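Side-chain contact in adenylate isopentenyltransferase (Humulus lupulus, PDB 3A8T), which transfers an isopentenyl group from dimethylallyl diphosphate to AMP, ADP or ATP, an early step in making cytokinins in the hop plant: residues A[235-238]-A[239-242]. Sequence-based numbering, arbitrary orientation.
Sequences PEFD and RYFE
Phe237 O takes the amide of Phe241, N to O 2.7 Å and nearly straight at 170°, the shortest of the i to i+4 bonds that wind this turn of helix 234-243. Glu242 N repeats the pattern on Asp238 O at 2.8 Å, while Arg239 N divides itself between Pro235 O and a weak bond to Glu236 O. Pro235 suits the first turn, where its lack of an N-H costs little.

Three aromatic residues gather on the buried side. Phe237 and Tyr240 run side by side, and the rim of the Phe237 ring is turned to the Tyr240 face in an offset edge-to-face pair, planes at 80° and centroids 5.8 Å apart. Tyr240 CB meets Phe237 CD1 at 3.8 Å, and CG anti to the backbone N (chi1 173°) swings the tyrosine ring alongside, CD2 4.0 Å from Phe237 CD1. One turn on from Phe237, Phe241 lays its CE2 3.6 Å from Phe237 CB, the two rings oblique to each other. An alanine in place of Phe241 would probably open a gap beside Phe237 CB and deprive Tyr211 of its ring partner.

Phe264 of helix 257-289 meets both Phe237 and Tyr240. On the exposed side, Glu242 pairs with Arg245 and Arg239 extends. Aromatic rings thus fasten this short helix to its neighbours, while buried Glu236 joins Gly233 N, just after the ATP-binding Ile232, to Asn274, and Asp238, probably kept ionised by Arg225 and Arg229, ties it to the chain running up to that site.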
loop_
_atom_site.group_PDB
_atom_site.type_symbol
_atom_site.label_atom_id
_atom_site.label_comp_id
_atom_site.label_asym_id
_atom_site.label_seq_id
_atom_site.Cartn_x
_atom_site.Cartn_y
_atom_site.Cartn_z
ATOM N N PRO A 235 15.511 2.820 -3.858
ATOM C CA PRO A 235 16.438 3.009 -5.000
ATOM C C PRO A 235 16.796 4.481 -5.197
ATOM O O PRO A 235 17.956 4.792 -5.486
ATOM C CB PRO A 235 15.667 2.447 -6.214
ATOM C CG PRO A 235 14.337 1.800 -5.613
ATOM C CD PRO A 235 14.128 2.527 -4.298
ATOM N N GLU A 236 15.806 5.363 -4.964
ATOM C CA GLU A 236 15.959 6.816 -5.127
ATOM C C GLU A 236 16.985 7.353 -4.145
ATOM O O GLU A 236 17.923 8.061 -4.546
ATOM C CB GLU A 236 14.619 7.566 -4.970
ATOM C CG GLU A 236 13.546 7.194 -5.958
ATOM C CD GLU A 236 12.769 5.919 -5.585
ATOM O OE1 GLU A 236 13.203 5.101 -4.718
ATOM O OE2 GLU A 236 11.686 5.734 -6.167
ATOM N N PHE A 237 16.836 7.012 -2.870
ATOM C CA PHE A 237 17.835 7.494 -1.940
ATOM C C PHE A 237 19.164 6.819 -2.046
ATOM O O PHE A 237 20.161 7.422 -1.691
ATOM C CB PHE A 237 17.302 7.542 -0.500
ATOM C CG PHE A 237 16.681 8.893 -0.177
ATOM C CD1 PHE A 237 17.495 10.053 -0.132
ATOM C CD2 PHE A 237 15.276 9.058 -0.095
ATOM C CE1 PHE A 237 16.919 11.338 -0.027
ATOM C CE2 PHE A 237 14.705 10.329 0.010
ATOM C CZ PHE A 237 15.521 11.470 0.041
ATOM N N ASP A 238 19.207 5.578 -2.532
ATOM C CA ASP A 238 20.512 4.898 -2.725
ATOM C C ASP A 238 21.355 5.754 -3.702
ATOM O O ASP A 238 22.578 5.910 -3.554
ATOM C CB ASP A 238 20.351 3.475 -3.292
ATOM C CG ASP A 238 19.862 2.469 -2.241
ATOM O OD1 ASP A 238 19.880 2.801 -1.028
ATOM O OD2 ASP A 238 19.455 1.339 -2.610
ATOM N N ARG A 239 20.700 6.342 -4.685
ATOM C CA ARG A 239 21.411 7.173 -5.632
ATOM C C ARG A 239 22.014 8.364 -4.868
ATOM O O ARG A 239 23.151 8.725 -5.072
ATOM C CB ARG A 239 20.436 7.617 -6.694
ATOM C CG ARG A 239 20.989 8.447 -7.813
ATOM C CD ARG A 239 20.168 8.170 -9.076
ATOM N NE ARG A 239 20.619 9.066 -10.111
ATOM C CZ ARG A 239 21.788 8.938 -10.712
ATOM N NH1 ARG A 239 22.603 7.936 -10.405
ATOM N NH2 ARG A 239 22.182 9.858 -11.558
ATOM N N TYR A 240 21.248 8.946 -3.958
ATOM C CA TYR A 240 21.727 10.051 -3.140
ATOM C C TYR A 240 22.836 9.598 -2.189
ATOM O O TYR A 240 23.870 10.206 -2.133
ATOM C CB TYR A 240 20.585 10.628 -2.333
ATOM C CG TYR A 240 21.015 11.641 -1.345
ATOM C CD1 TYR A 240 21.160 12.980 -1.700
ATOM C CD2 TYR A 240 21.270 11.284 -0.035
ATOM C CE1 TYR A 240 21.537 13.935 -0.781
ATOM C CE2 TYR A 240 21.652 12.246 0.898
ATOM C CZ TYR A 240 21.778 13.568 0.519
ATOM O OH TYR A 240 22.116 14.502 1.467
ATOM N N PHE A 241 22.627 8.520 -1.445
ATOM C CA PHE A 241 23.660 8.063 -0.523
ATOM C C PHE A 241 24.935 7.638 -1.299
ATOM O O PHE A 241 26.021 7.580 -0.760
ATOM C CB PHE A 241 23.145 6.874 0.320
ATOM C CG PHE A 241 21.976 7.196 1.195
ATOM C CD1 PHE A 241 22.009 8.263 2.081
ATOM C CD2 PHE A 241 20.824 6.396 1.177
ATOM C CE1 PHE A 241 20.919 8.525 2.940
ATOM C CE2 PHE A 241 19.728 6.684 2.063
ATOM C CZ PHE A 241 19.790 7.727 2.920
ATOM N N GLU A 242 24.786 7.307 -2.567
ATOM C CA GLU A 242 25.935 6.923 -3.367
ATOM C C GLU A 242 26.983 7.992 -3.224
ATOM O O GLU A 242 28.153 7.733 -2.940
ATOM C CB GLU A 242 25.556 6.808 -4.847
ATOM C CG GLU A 242 26.612 6.076 -5.606
ATOM C CD GLU A 242 27.016 4.826 -4.850
ATOM O OE1 GLU A 242 28.226 4.570 -4.692
ATOM O OE2 GLU A 242 26.105 4.102 -4.406
#